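Local coordinates for protein glutamate--cysteine ligase GshA (Methylobacillus flagellatus KT, PDB 3K1T) that probably acts as a ligase that joins glutamate to cysteine, the step that makes gamma-glutamylcysteine, at residues A[96-101]-A[171-176]; A[102-107]-A[133-138]; A[126-131]-A[167-172]; A[157-162]-A[189-194]. One frame throughout, in Å; residues are numbered along the deposited sequence.

Contact 1 (A[96-101]-A[171-176]); sequences RRLLLI and SCAILL
Leu98 and Leu175 meet on one face of two neighbouring parallel strands, 97-102 and 173-177. Leu98 holds CG anti to its backbone N (chi1 -170°), which swings the branched end nearer the second strand. From CB the chain reaches CG, 4.2 Å from Leu175 CB. Beyond it the branches part: CD1 settles 3.5 Å from Ala173 O and also touches the Ala173 methyl, while CD2 lies against CB and CD2 of Leu175. Replacing Leu98 with an alanine would probably open a gap between Ala173 and Leu175 and take away a neighbour of Leu122 on helix 109-124. On that same face Leu100 lies alongside Leu175, the two pointing the same way. On the other face, with Leu99 and Ile174, Ile101 CD1 presses tightly on Ile174 CG2 at 3.5 Å.

The backbones pair through Leu99 N, which donates to Ala173 O, through Leu99 O, which accepts from Leu175 N at 2.8 Å, and through Ile101 N, which donates to Leu175 O at 2.9 Å. Ala173 O has a second donor, Ser171 OG, above its carbonyl plane. Where the pair begins, at its N-terminal end, Cys172 SG, in one of its two conformers, accepts from the backbone N of both Arg96 and Arg97, each 3.4 Å away. The chemistry is thus mostly aliphatic, with backbone bonds satisfying most of the amides, though Ala173 N is buried without a partner.

Contact 2 (A[102-107]-A[133-138]); sequences PENHTR and SIAPEI
Asn104 turns its CG anti to the carbonyl carbon (chi1 -74°), which carries the amide across to the backbone of Ile134 and Ala135. Ile134 answers with CG1 between its own N and carbonyl carbon (chi1 60°), and the two side chains cross at about a right angle, Asn104 OD1 lying 3.5 Å from Ile134 CG1. The amide carbon of Asn104 rests against the Ala135 methyl, with 3.8 Å between CG and CB.

No direct hydrogen bond joins the two segments; two waters do the work. One donates to Pro102 O and to Asn104 OD1, 2.8 Å from each, and accepts from Ile134 N. The other accepts from Asn104 ND2 and donates to Ile134 O, 2.7 Å away. Both ends of the amide are therefore engaged, which should fix its rotation. Further along, Thr106 CG2 meets Ile138 CD1 at 4.2 Å, while Thr106 OG1 bonds to a glycerol, probably from the crystallisation liquor.

The second segment is shaped by its own bonds. Ser133 OG accepts from Ala135 N in an ST turn, which runs into a type I beta turn from Ala135 to Ile138, where Ile138 N donates to Ala135 O at 3.0 Å. The water-bridged packing lies at the C-terminal ends of strands 97-102 and 128-133, parallel neighbours in one sheet joined through helix 109-124 as a beta-alpha-beta unit.

Contact 3 (A[126-131]-A[167-172]); sequences GLEVRI and DNFDSC
Over one face of the Phe169 ring sits Arg130 CG, 3.6 Å from the centroid and 12° off the ring normal, a CH-pi contact near the centre. At the ring's edge Glu128 contributes its backbone O, in the plane, and its carboxylate OE2, 3.6 Å from Phe169 CD1. The Arg130 guanidinium in turn has Phe169 CB over one face, and Asp167 O near its plane at the edge. With both chi2 and chi3 bent (-88° and -79°), the arginine folds back over the phenylalanine, the two side chains running antiparallel to one another. Arg130 NH2 then reaches Asp167 O at 3.0 Å, in the carbonyl plane and on a lone pair, while NE is taken by a salt bridge to Glu155 on strand 151-160.

Phe169 belongs to the short strand 169-170 of the same mixed sheet as strand 128-133, but the two are not paired: their link is made by side chains and water. With an alanine at position Phe169 the aliphatic part of Arg130 would probably lose its aromatic support, leaving its polar bonds alone to hold it. Two waters donate to Asn168 O, one also donating to Glu128 OE2 and the other accepting from Arg130 NH1 at 2.9 Å.

Contact 4 (A[157-162]-A[189-194]); sequences VRRKAN and QGLEQS. With SO4 (sulfate ion), chain C; SO4 (sulfate ion), chain E.
Arg159 stretches toward Gln189 and Leu191, its chain extended from CG to NE, and crosses Leu191 obliquely. Leu191 CD2 lies over the centre of the guanidinium, 3.5 Å above the plane, while the polar partners gather at the edge. There NH1 and NH2 grip Gln189 O end-on, at 2.8 Å and 3.0 Å respectively; NH2 lies in that carbonyl plane and NH1 is tilted 24° from it. Arg159 NH2 also donates to Asn162 OD1, lying above the plane of that amide. These bonds, together with the methyl on its face, should fix the rotation of the guanidinium.

Asn162 faces the second segment through its backbone too: Glu192 N donates to Asn162 O at 2.8 Å, an almost straight bond. The Asn162 CB also meets Glu192 CG. Glu192 OE2 accepts hydrogen bonds from two waters, one shared with Ala161 O and the other with Asn162 ND2, while its OE1 forms a salt bridge to Arg163.

Two sulfates, probably from the crystallisation liquor, sit at the periphery, one held by Arg158 NH1 and NH2, the other by Gly190 N. The contact clasps the turn of the beta hairpin 151-160/163-166 to the loop entering strand 194-196, at the surface of the mixed sheet.

In the fold
All four contacts belong to one mixed sheet and its loops, their centres 22 to 28 Å from the centre of the chain. Contacts 1 and 3 lie closest, centres about 6 Å apart, and share Ser171 and Cys172; Arg97 NE reaches Asp170 O at 2.9 Å, and Phe169 CZ packs on Leu98 O. Contact 2 lies beyond strand 97-102, which contact 1 uses, with Ile101 CG2 against Ile134 CG1 at 4.0 Å. Contact 4 joins contact 1 through Gln193 NE2 to Ser171 O and meets contact 2 where Val157 N bonds Ser133 O. The glycerol near Leu100 and Thr106 and the sulfates near contact 4 probably come from the crystallisation liquor and alone cannot place an active site.

Contact 1 (A[96-101]-A[171-176])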
loop_
_atom_site.group_PDB
_atom_site.type_symbol
_atom_site.label_atom_id
_atom_site.label_comp_id
_atom_site.label_asym_id
_atom_site.label_seq_id
_atom_site.Cartn_x
_atom_site.Cartn_y
_atom_site.Cartn_z
ATOM N N ARG A 96 -19.952 -2.499 -0.765
ATOM C CA ARG A 96 -20.120 -1.116 -1.169
ATOM C C ARG A 96 -20.217 -0.232 0.074
ATOM O O ARG A 96 -19.762 0.908 0.048
ATOM C CB ARG A 96 -21.429 -0.938 -1.952
ATOM C CG ARG A 96 -21.487 -1.612 -3.285
ATOM C CD ARG A 96 -22.848 -1.354 -3.924
ATOM N NE ARG A 96 -22.887 -1.660 -5.355
ATOM C CZ ARG A 96 -23.138 -2.868 -5.872
ATOM N NH1 ARG A 96 -23.343 -3.931 -5.082
ATOM N NH2 ARG A 96 -23.167 -3.034 -7.195
ATOM N N ARG A 97 -20.889 -0.749 1.109
ATOM C CA ARG A 97 -21.247 0.021 2.298
ATOM C C ARG A 97 -20.681 -0.651 3.553
ATOM O O ARG A 97 -20.647 -1.874 3.631
ATOM C CB ARG A 97 -22.774 0.102 2.415
ATOM C CG ARG A 97 -23.449 0.944 1.337
ATOM C CD ARG A 97 -24.965 0.858 1.396
ATOM N NE ARG A 97 -25.459 -0.431 0.911
ATOM C CZ ARG A 97 -25.590 -0.771 -0.382
ATOM N NH1 ARG A 97 -25.248 0.067 -1.361
ATOM N NH2 ARG A 97 -26.046 -1.979 -0.701
ATOM N N LEU A 98 -20.265 0.139 4.531
ATOM C CA LEU A 98 -19.743 -0.392 5.774
ATOM C C LEU A 98 -20.350 0.341 6.945
ATOM O O LEU A 98 -20.332 1.584 6.982
ATOM C CB LEU A 98 -18.228 -0.230 5.780
ATOM C CG LEU A 98 -17.460 -0.927 6.883
ATOM C CD1 LEU A 98 -17.569 -2.448 6.807
ATOM C CD2 LEU A 98 -15.936 -0.478 6.789
ATOM N N LEU A 99 -20.925 -0.416 7.886
ATOM C CA LEU A 99 -21.412 0.140 9.137
ATOM C C LEU A 99 -20.294 0.031 10.150
ATOM O O LEU A 99 -19.776 -1.070 10.379
ATOM C CB LEU A 99 -22.651 -0.657 9.642
ATOM C CG LEU A 99 -23.341 -0.159 10.917
ATOM C CD1 LEU A 99 -24.068 1.156 10.655
ATOM C CD2 LEU A 99 -24.337 -1.212 11.482
ATOM N N LEU A 100 -19.925 1.164 10.736
ATOM C CA LEU A 100 -18.880 1.235 11.752
ATOM C C LEU A 100 -19.522 1.389 13.128
ATOM O O LEU A 100 -20.226 2.359 13.391
ATOM C CB LEU A 100 -17.926 2.412 11.492
ATOM C CG LEU A 100 -16.770 2.643 12.497
ATOM C CD1 LEU A 100 -15.739 1.508 12.451
ATOM C CD2 LEU A 100 -16.075 4.019 12.213
ATOM N N ILE A 101 -19.285 0.422 14.010
ATOM C CA ILE A 101 -19.764 0.492 15.394
ATOM C C ILE A 101 -18.633 0.959 16.342
ATOM O O ILE A 101 -17.662 0.260 16.542
ATOM C CB ILE A 101 -20.348 -0.872 15.876
ATOM C CG1 ILE A 101 -21.475 -1.320 14.909
ATOM C CG2 ILE A 101 -20.848 -0.755 17.323
ATOM C CD1 ILE A 101 -22.171 -2.605 15.260
ATOM N N SER A 171 -25.850 -2.144 5.216
ATOM C CA SER A 171 -24.501 -2.496 4.844
ATOM C C SER A 171 -24.325 -3.940 4.626
ATOM O O SER A 171 -25.032 -4.815 5.146
ATOM C CB SER A 171 -23.465 -2.038 5.882
ATOM O OG SER A 171 -23.662 -2.707 7.112
ATOM N N CYS A 172 -23.255 -4.173 3.912
ATOM C CA CYS A 172 -22.801 -5.450 3.517
ATOM C C CYS A 172 -22.085 -6.139 4.771
ATOM O O CYS A 172 -22.279 -7.315 5.121
ATOM C CB CYS A 172 -21.916 -5.129 2.238
ATOM S SG CYS A 172 -22.595 -3.705 0.907
ATOM N N ALA A 173 -21.273 -5.352 5.449
ATOM C CA ALA A 173 -20.490 -5.815 6.563
ATOM C C ALA A 173 -20.475 -4.769 7.666
ATOM O O ALA A 173 -20.849 -3.615 7.451
ATOM C CB ALA A 173 -19.060 -6.110 6.095
ATOM N N ILE A 174 -20.008 -5.185 8.833
ATOM C CA ILE A 174 -20.004 -4.365 10.037
ATOM C C ILE A 174 -18.599 -4.368 10.622
ATOM O O ILE A 174 -18.094 -5.428 10.972
ATOM C CB ILE A 174 -20.982 -4.930 11.075
ATOM C CG1 ILE A 174 -22.407 -4.948 10.490
ATOM C CG2 ILE A 174 -20.925 -4.141 12.407
ATOM C CD1 ILE A 174 -23.342 -5.891 11.256
ATOM N N LEU A 175 -17.984 -3.198 10.737
ATOM C CA LEU A 175 -16.664 -3.069 11.328
ATOM C C LEU A 175 -16.777 -2.639 12.765
ATOM O O LEU A 175 -17.358 -1.600 13.072
ATOM C CB LEU A 175 -15.796 -2.065 10.545
ATOM C CG LEU A 175 -14.377 -1.832 11.064
ATOM C CD1 LEU A 175 -13.537 -3.129 10.980
ATOM C CD2 LEU A 175 -13.639 -0.678 10.287
ATOM N N LEU A 176 -16.280 -3.482 13.661
ATOM C CA LEU A 176 -16.213 -3.139 15.068
ATOM C C LEU A 176 -15.010 -2.268 15.409
ATOM O O LEU A 176 -13.860 -2.665 15.189
ATOM C CB LEU A 176 -16.149 -4.410 15.918
ATOM C CG LEU A 176 -17.304 -5.377 15.768
ATOM C CD1 LEU A 176 -16.937 -6.718 16.452
ATOM C CD2 LEU A 176 -18.593 -4.732 16.341
#

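Contact 2 (A[102-107]-A[133-138])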
loop_
_atom_site.group_PDB
_atom_site.type_symbol
_atom_site.label_atom_id
_atom_site.label_comp_id
_atom_site.label_asym_id
_atom_site.label_seq_id
_atom_site.Cartn_x
_atom_site.Cartn_y
_atom_site.Cartn_z
ATOM N N PRO A 102 -18.783 2.139 16.949
ATOM C CA PRO A 102 -17.765 2.707 17.835
ATOM C C PRO A 102 -17.912 2.205 19.263
ATOM O O PRO A 102 -18.948 1.614 19.605
ATOM C CB PRO A 102 -18.047 4.192 17.755
ATOM C CG PRO A 102 -19.544 4.244 17.633
ATOM C CD PRO A 102 -19.938 3.038 16.817
ATOM N N GLU A 103 -16.888 2.429 20.075
ATOM C CA GLU A 103 -17.009 2.281 21.524
ATOM C C GLU A 103 -18.198 3.159 21.977
ATOM O O GLU A 103 -18.578 4.122 21.288
ATOM C CB GLU A 103 -15.726 2.713 22.234
ATOM C CG GLU A 103 -14.543 1.731 22.178
ATOM C CD GLU A 103 -14.790 0.417 22.966
ATOM O OE1 GLU A 103 -15.755 0.365 23.772
ATOM O OE2 GLU A 103 -14.034 -0.572 22.755
ATOM N N ASN A 104 -18.824 2.793 23.096
ATOM C CA ASN A 104 -19.985 3.548 23.599
ATOM C C ASN A 104 -19.664 4.982 24.111
ATOM O O ASN A 104 -20.589 5.776 24.358
ATOM C CB ASN A 104 -20.753 2.742 24.664
ATOM C CG ASN A 104 -21.574 1.575 24.072
ATOM O OD1 ASN A 104 -21.659 1.394 22.859
ATOM N ND2 ASN A 104 -22.222 0.806 24.953
ATOM N N HIS A 105 -18.378 5.332 24.187
ATOM C CA HIS A 105 -17.911 6.711 24.490
ATOM C C HIS A 105 -18.437 7.841 23.581
ATOM O O HIS A 105 -18.163 7.894 22.362
ATOM C CB HIS A 105 -16.380 6.793 24.462
ATOM C CG HIS A 105 -15.701 5.752 25.289
ATOM N ND1 HIS A 105 -16.127 5.420 26.560
ATOM C CD2 HIS A 105 -14.628 4.968 25.029
ATOM C CE1 HIS A 105 -15.355 4.461 27.040
ATOM N NE2 HIS A 105 -14.442 4.164 26.130
ATOM N N THR A 106 -19.172 8.771 24.177
ATOM C CA THR A 106 -19.611 9.961 23.457
ATOM C C THR A 106 -18.975 11.265 24.004
ATOM O O THR A 106 -19.171 12.337 23.423
ATOM C CB THR A 106 -21.153 10.063 23.477
ATOM O OG1 THR A 106 -21.606 10.098 24.839
ATOM C CG2 THR A 106 -21.784 8.858 22.762
ATOM N N ARG A 107 -18.218 11.182 25.102
ATOM C CA ARG A 107 -17.635 12.373 25.742
ATOM C C ARG A 107 -16.118 12.462 25.664
ATOM O O ARG A 107 -15.558 13.493 26.040
ATOM C CB ARG A 107 -18.049 12.500 27.221
ATOM C CG ARG A 107 -19.538 12.669 27.464
ATOM C CD ARG A 107 -19.837 12.375 28.923
ATOM N NE ARG A 107 -21.253 12.543 29.235
ATOM C CZ ARG A 107 -21.832 12.163 30.380
ATOM N NH1 ARG A 107 -21.122 11.564 31.340
ATOM N NH2 ARG A 107 -23.140 12.379 30.568
ATOM N N SER A 133 -24.280 3.493 16.388
ATOM C CA SER A 133 -24.122 3.336 17.817
ATOM C C SER A 133 -24.955 2.193 18.398
ATOM O O SER A 133 -26.126 2.052 18.054
ATOM C CB SER A 133 -24.602 4.630 18.506
ATOM O OG SER A 133 -24.407 4.553 19.908
ATOM N N ILE A 134 -24.377 1.453 19.337
ATOM C CA ILE A 134 -25.125 0.517 20.169
ATOM C C ILE A 134 -25.202 1.029 21.606
ATOM O O ILE A 134 -25.493 0.264 22.525
ATOM C CB ILE A 134 -24.518 -0.920 20.110
ATOM C CG1 ILE A 134 -23.069 -0.955 20.606
ATOM C CG2 ILE A 134 -24.636 -1.474 18.677
ATOM C CD1 ILE A 134 -22.448 -2.428 20.755
ATOM N N ALA A 135 -24.943 2.320 21.809
ATOM C CA ALA A 135 -25.017 2.916 23.132
ATOM C C ALA A 135 -26.500 3.186 23.418
ATOM O O ALA A 135 -27.204 3.800 22.616
ATOM C CB ALA A 135 -24.209 4.203 23.220
ATOM N N PRO A 136 -26.988 2.699 24.563
ATOM C CA PRO A 136 -28.435 2.768 24.848
ATOM C C PRO A 136 -28.985 4.206 24.974
ATOM O O PRO A 136 -30.156 4.434 24.724
ATOM C CB PRO A 136 -28.557 1.999 26.168
ATOM C CG PRO A 136 -27.249 2.197 26.846
ATOM C CD PRO A 136 -26.231 2.135 25.696
ATOM N N GLU A 137 -28.126 5.144 25.335
ATOM C CA GLU A 137 -28.469 6.562 25.390
ATOM C C GLU A 137 -28.535 7.294 24.034
ATOM O O GLU A 137 -29.024 8.407 23.960
ATOM C CB GLU A 137 -27.495 7.287 26.323
ATOM C CG GLU A 137 -26.080 7.417 25.788
ATOM C CD GLU A 137 -25.145 6.241 26.142
ATOM O OE1 GLU A 137 -25.624 5.141 26.560
ATOM O OE2 GLU A 137 -23.898 6.448 25.965
ATOM N N ILE A 138 -28.073 6.679 22.959
ATOM C CA ILE A 138 -28.247 7.269 21.625
ATOM C C ILE A 138 -29.545 6.706 21.072
ATOM O O ILE A 138 -29.617 5.553 20.696
ATOM C CB ILE A 138 -27.045 6.979 20.670
ATOM C CG1 ILE A 138 -25.730 7.585 21.220
ATOM C CG2 ILE A 138 -27.339 7.473 19.215
ATOM C CD1 ILE A 138 -25.727 9.138 21.335
HETATM O O HOH W 1 -21.651 2.251 20.209
HETATM O O HOH W 2 -24.264 -1.533 24.050
#

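Contact 3 (A[126-131]-A[167-172])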
loop_
_atom_site.group_PDB
_atom_site.type_symbol
_atom_site.label_atom_id
_atom_site.label_comp_id
_atom_site.label_asym_id
_atom_site.label_seq_id
_atom_site.Cartn_x
_atom_site.Cartn_y
_atom_site.Cartn_z
ATOM N N GLY A 126 -12.886 3.992 -0.636
ATOM C CA GLY A 126 -13.986 3.817 -1.568
ATOM C C GLY A 126 -15.249 3.174 -0.999
ATOM O O GLY A 126 -16.049 2.648 -1.746
ATOM N N LEU A 127 -15.373 3.169 0.317
ATOM C CA LEU A 127 -16.589 2.676 0.962
ATOM C C LEU A 127 -17.529 3.828 1.343
ATOM O O LEU A 127 -17.091 4.928 1.663
ATOM C CB LEU A 127 -16.207 1.874 2.184
ATOM C CG LEU A 127 -15.472 0.565 1.932
ATOM C CD1 LEU A 127 -14.892 0.075 3.255
ATOM C CD2 LEU A 127 -16.428 -0.493 1.286
ATOM N N GLU A 128 -18.839 3.569 1.274
ATOM C CA GLU A 128 -19.830 4.450 1.888
ATOM C C GLU A 128 -19.915 4.000 3.335
ATOM O O GLU A 128 -20.208 2.828 3.596
ATOM C CB GLU A 128 -21.155 4.305 1.125
ATOM C CG GLU A 128 -22.260 5.204 1.575
ATOM C CD GLU A 128 -23.618 4.863 0.885
ATOM O OE1 GLU A 128 -23.591 4.304 -0.263
ATOM O OE2 GLU A 128 -24.679 5.137 1.521
ATOM N N VAL A 129 -19.638 4.898 4.282
ATOM C CA VAL A 129 -19.477 4.503 5.704
ATOM C C VAL A 129 -20.448 5.333 6.531
ATOM O O VAL A 129 -20.568 6.531 6.298
ATOM C CB VAL A 129 -18.054 4.797 6.219
ATOM C CG1 VAL A 129 -17.893 4.397 7.716
ATOM C CG2 VAL A 129 -17.018 4.102 5.331
ATOM N N ARG A 130 -21.138 4.698 7.479
ATOM C CA ARG A 130 -21.977 5.386 8.458
ATOM C C ARG A 130 -21.648 4.803 9.825
ATOM O O ARG A 130 -21.211 3.644 9.932
ATOM C CB ARG A 130 -23.468 5.166 8.116
ATOM C CG ARG A 130 -23.907 5.785 6.775
ATOM C CD ARG A 130 -24.350 7.239 6.950
ATOM N NE ARG A 130 -25.721 7.280 7.485
ATOM C CZ ARG A 130 -26.815 6.993 6.781
ATOM N NH1 ARG A 130 -26.743 6.737 5.476
ATOM N NH2 ARG A 130 -28.009 7.007 7.369
ATOM N N ILE A 131 -21.889 5.600 10.864
ATOM C CA ILE A 131 -21.532 5.237 12.215
ATOM C C ILE A 131 -22.786 4.817 12.982
ATOM O O ILE A 131 -23.685 5.624 13.218
ATOM C CB ILE A 131 -20.843 6.385 12.935
ATOM C CG1 ILE A 131 -19.611 6.840 12.152
ATOM C CG2 ILE A 131 -20.425 5.959 14.341
ATOM C CD1 ILE A 131 -19.138 8.215 12.514
ATOM N N ASP A 167 -30.985 4.677 8.673
ATOM C CA ASP A 167 -31.922 5.336 7.737
ATOM C C ASP A 167 -31.431 5.177 6.316
ATOM O O ASP A 167 -30.347 5.654 5.980
ATOM C CB ASP A 167 -32.011 6.833 8.082
ATOM C CG ASP A 167 -32.925 7.613 7.128
ATOM O OD1 ASP A 167 -34.098 7.209 7.040
ATOM O OD2 ASP A 167 -32.464 8.616 6.484
ATOM N N ASN A 168 -32.196 4.475 5.488
ATOM C CA ASN A 168 -31.811 4.266 4.104
ATOM C C ASN A 168 -30.364 3.755 3.952
ATOM O O ASN A 168 -29.601 4.225 3.095
ATOM C CB ASN A 168 -32.020 5.597 3.337
ATOM C CG ASN A 168 -32.011 5.417 1.815
ATOM O OD1 ASN A 168 -32.303 4.326 1.308
ATOM N ND2 ASN A 168 -31.654 6.486 1.082
ATOM N N PHE A 169 -29.964 2.788 4.786
ATOM C CA PHE A 169 -28.577 2.317 4.778
ATOM C C PHE A 169 -28.511 0.879 5.259
ATOM O O PHE A 169 -28.690 0.597 6.454
ATOM C CB PHE A 169 -27.689 3.170 5.676
ATOM C CG PHE A 169 -26.212 2.819 5.586
ATOM C CD1 PHE A 169 -25.441 3.303 4.533
ATOM C CD2 PHE A 169 -25.611 2.038 6.554
ATOM C CE1 PHE A 169 -24.078 3.024 4.447
ATOM C CE2 PHE A 169 -24.242 1.743 6.479
ATOM C CZ PHE A 169 -23.478 2.236 5.427
ATOM N N ASP A 170 -28.259 -0.020 4.331
ATOM C CA ASP A 170 -28.107 -1.419 4.700
ATOM C C ASP A 170 -26.751 -1.897 4.259
ATOM O O ASP A 170 -26.519 -2.055 3.069
ATOM C CB ASP A 170 -29.180 -2.310 4.090
ATOM C CG ASP A 170 -28.965 -3.778 4.496
ATOM O OD1 ASP A 170 -28.098 -4.459 3.927
ATOM O OD2 ASP A 170 -29.600 -4.236 5.431
ATOM N N SER A 171 -25.850 -2.144 5.216
ATOM C CA SER A 171 -24.501 -2.496 4.844
ATOM C C SER A 171 -24.325 -3.940 4.626
ATOM O O SER A 171 -25.032 -4.815 5.146
ATOM C CB SER A 171 -23.465 -2.038 5.882
ATOM O OG SER A 171 -23.662 -2.707 7.112
ATOM N N CYS A 172 -23.255 -4.173 3.912
ATOM C CA CYS A 172 -22.801 -5.450 3.517
ATOM C C CYS A 172 -22.085 -6.139 4.771
ATOM O O CYS A 172 -22.279 -7.315 5.121
ATOM C CB CYS A 172 -21.916 -5.129 2.238
ATOM S SG CYS A 172 -22.595 -3.705 0.907
HETATM O O HOH W 3 -27.384 3.606 1.126
HETATM O O HOH W 4 -28.820 6.864 3.528
#

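Contact 4 (A[157-162]-A[189-194])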
loop_
_atom_site.group_PDB
_atom_site.type_symbol
_atom_site.label_atom_id
_atom_site.label_comp_id
_atom_site.label_asym_id
_atom_site.label_seq_id
_atom_site.Cartn_x
_atom_site.Cartn_y
_atom_site.Cartn_z
ATOM N N VAL A 157 -28.275 1.988 15.940
ATOM C CA VAL A 157 -28.448 0.784 15.142
ATOM C C VAL A 157 -29.909 0.311 15.291
ATOM O O VAL A 157 -30.464 0.396 16.369
ATOM C CB VAL A 157 -27.447 -0.310 15.600
ATOM C CG1 VAL A 157 -27.837 -1.662 15.074
ATOM C CG2 VAL A 157 -25.997 0.064 15.164
ATOM N N ARG A 158 -30.521 -0.121 14.205
ATOM C CA ARG A 158 -31.851 -0.735 14.214
ATOM C C ARG A 158 -31.699 -2.144 13.692
ATOM O O ARG A 158 -31.114 -2.337 12.599
ATOM C CB ARG A 158 -32.770 0.053 13.286
ATOM C CG ARG A 158 -34.175 -0.524 13.174
ATOM C CD ARG A 158 -35.055 -0.092 14.328
ATOM N NE ARG A 158 -36.452 -0.511 14.113
ATOM C CZ ARG A 158 -37.048 -1.557 14.701
ATOM N NH1 ARG A 158 -36.399 -2.348 15.566
ATOM N NH2 ARG A 158 -38.320 -1.813 14.408
ATOM N N ARG A 159 -32.202 -3.143 14.419
ATOM C CA ARG A 159 -32.189 -4.501 13.887
ATOM C C ARG A 159 -33.535 -4.854 13.301
ATOM O O ARG A 159 -34.556 -4.813 14.019
ATOM C CB ARG A 159 -31.821 -5.526 14.961
ATOM C CG ARG A 159 -31.783 -6.953 14.399
ATOM C CD ARG A 159 -31.126 -7.879 15.356
ATOM N NE ARG A 159 -31.120 -9.268 14.899
ATOM C CZ ARG A 159 -30.302 -10.214 15.383
ATOM N NH1 ARG A 159 -29.414 -9.932 16.326
ATOM N NH2 ARG A 159 -30.404 -11.453 14.933
ATOM N N LYS A 160 -33.503 -5.304 12.044
ATOM C CA LYS A 160 -34.674 -5.770 11.304
ATOM C C LYS A 160 -34.343 -7.117 10.655
ATOM O O LYS A 160 -33.404 -7.191 9.876
ATOM C CB LYS A 160 -35.006 -4.801 10.173
ATOM C CG LYS A 160 -35.481 -3.410 10.574
ATOM C CD LYS A 160 -36.880 -3.407 11.125
ATOM C CE LYS A 160 -37.937 -3.553 10.029
ATOM N NZ LYS A 160 -39.205 -4.054 10.637
ATOM N N ALA A 161 -35.067 -8.189 10.968
ATOM C CA ALA A 161 -34.856 -9.488 10.237
ATOM C C ALA A 161 -33.389 -9.947 10.069
ATOM O O ALA A 161 -32.897 -10.220 8.938
ATOM C CB ALA A 161 -35.477 -9.398 8.829
ATOM N N ASN A 162 -32.687 -10.027 11.157
ATOM C CA ASN A 162 -31.294 -10.487 11.120
ATOM C C ASN A 162 -30.277 -9.587 10.392
ATOM O O ASN A 162 -29.184 -10.032 10.075
ATOM C CB ASN A 162 -31.168 -11.948 10.677
ATOM C CG ASN A 162 -31.881 -12.898 11.629
ATOM O OD1 ASN A 162 -32.129 -12.532 12.783
ATOM N ND2 ASN A 162 -32.227 -14.102 11.154
ATOM N N GLN A 189 -25.882 -10.693 17.651
ATOM C CA GLN A 189 -25.765 -12.141 17.458
ATOM C C GLN A 189 -26.748 -12.681 16.406
ATOM O O GLN A 189 -27.902 -12.246 16.315
ATOM C CB GLN A 189 -25.982 -12.868 18.784
ATOM C CG GLN A 189 -24.936 -12.507 19.842
ATOM C CD GLN A 189 -25.127 -13.251 21.149
ATOM O OE1 GLN A 189 -25.568 -14.406 21.142
ATOM N NE2 GLN A 189 -24.751 -12.614 22.287
ATOM N N GLY A 190 -26.292 -13.652 15.624
ATOM C CA GLY A 190 -27.130 -14.310 14.625
ATOM C C GLY A 190 -27.493 -13.427 13.448
ATOM O O GLY A 190 -28.575 -13.577 12.863
ATOM N N LEU A 191 -26.612 -12.483 13.093
ATOM C CA LEU A 191 -26.851 -11.583 11.974
ATOM C C LEU A 191 -26.435 -12.212 10.643
ATOM O O LEU A 191 -25.521 -13.064 10.596
ATOM C CB LEU A 191 -26.104 -10.260 12.165
ATOM C CG LEU A 191 -26.477 -9.358 13.356
ATOM C CD1 LEU A 191 -25.406 -8.178 13.530
ATOM C CD2 LEU A 191 -27.888 -8.815 13.165
ATOM N N GLU A 192 -27.078 -11.758 9.563
ATOM C CA GLU A 192 -26.669 -12.112 8.191
ATOM C C GLU A 192 -25.369 -11.415 7.735
ATOM O O GLU A 192 -24.646 -11.960 6.907
ATOM C CB GLU A 192 -27.763 -11.756 7.185
ATOM C CG GLU A 192 -29.019 -12.514 7.369
ATOM C CD GLU A 192 -30.147 -12.089 6.429
ATOM O OE1 GLU A 192 -29.969 -11.200 5.536
ATOM O OE2 GLU A 192 -31.230 -12.671 6.595
ATOM N N GLN A 193 -25.109 -10.226 8.250
ATOM C CA GLN A 193 -23.923 -9.445 7.899
ATOM C C GLN A 193 -22.707 -9.936 8.676
ATOM O O GLN A 193 -22.808 -10.271 9.858
ATOM C CB GLN A 193 -24.164 -7.990 8.262
ATOM C CG GLN A 193 -25.224 -7.309 7.443
ATOM C CD GLN A 193 -26.090 -6.369 8.266
ATOM O OE1 GLN A 193 -26.479 -6.693 9.414
ATOM N NE2 GLN A 193 -26.415 -5.216 7.699
ATOM N N SER A 194 -21.546 -9.973 8.037
ATOM C CA SER A 194 -20.332 -10.352 8.750
ATOM C C SER A 194 -19.830 -9.276 9.666
ATOM O O SER A 194 -19.847 -8.083 9.300
ATOM C CB SER A 194 -19.231 -10.686 7.756
ATOM O OG SER A 194 -19.654 -11.810 7.004
HETATM S S SO4 C . -39.159 -3.893 17.431
HETATM O O1 SO4 C . -38.924 -2.879 18.456
HETATM O O2 SO4 C . -39.786 -3.295 16.227
HETATM O O3 SO4 C . -37.848 -4.475 16.991
HETATM O O4 SO4 C . -40.071 -4.897 17.994
HETATM S S SO4 E . -23.055 -15.220 15.117
HETATM O O1 SO4 E . -22.321 -14.427 14.133
HETATM O O2 SO4 E . -22.127 -16.160 15.759
HETATM O O3 SO4 E . -23.642 -14.377 16.149
HETATM O O4 SO4 E . -24.063 -15.990 14.405
HETATM O O HOH W 5 -33.132 -10.397 6.456
HETATM O O HOH W 6 -31.448 -14.659 8.354
#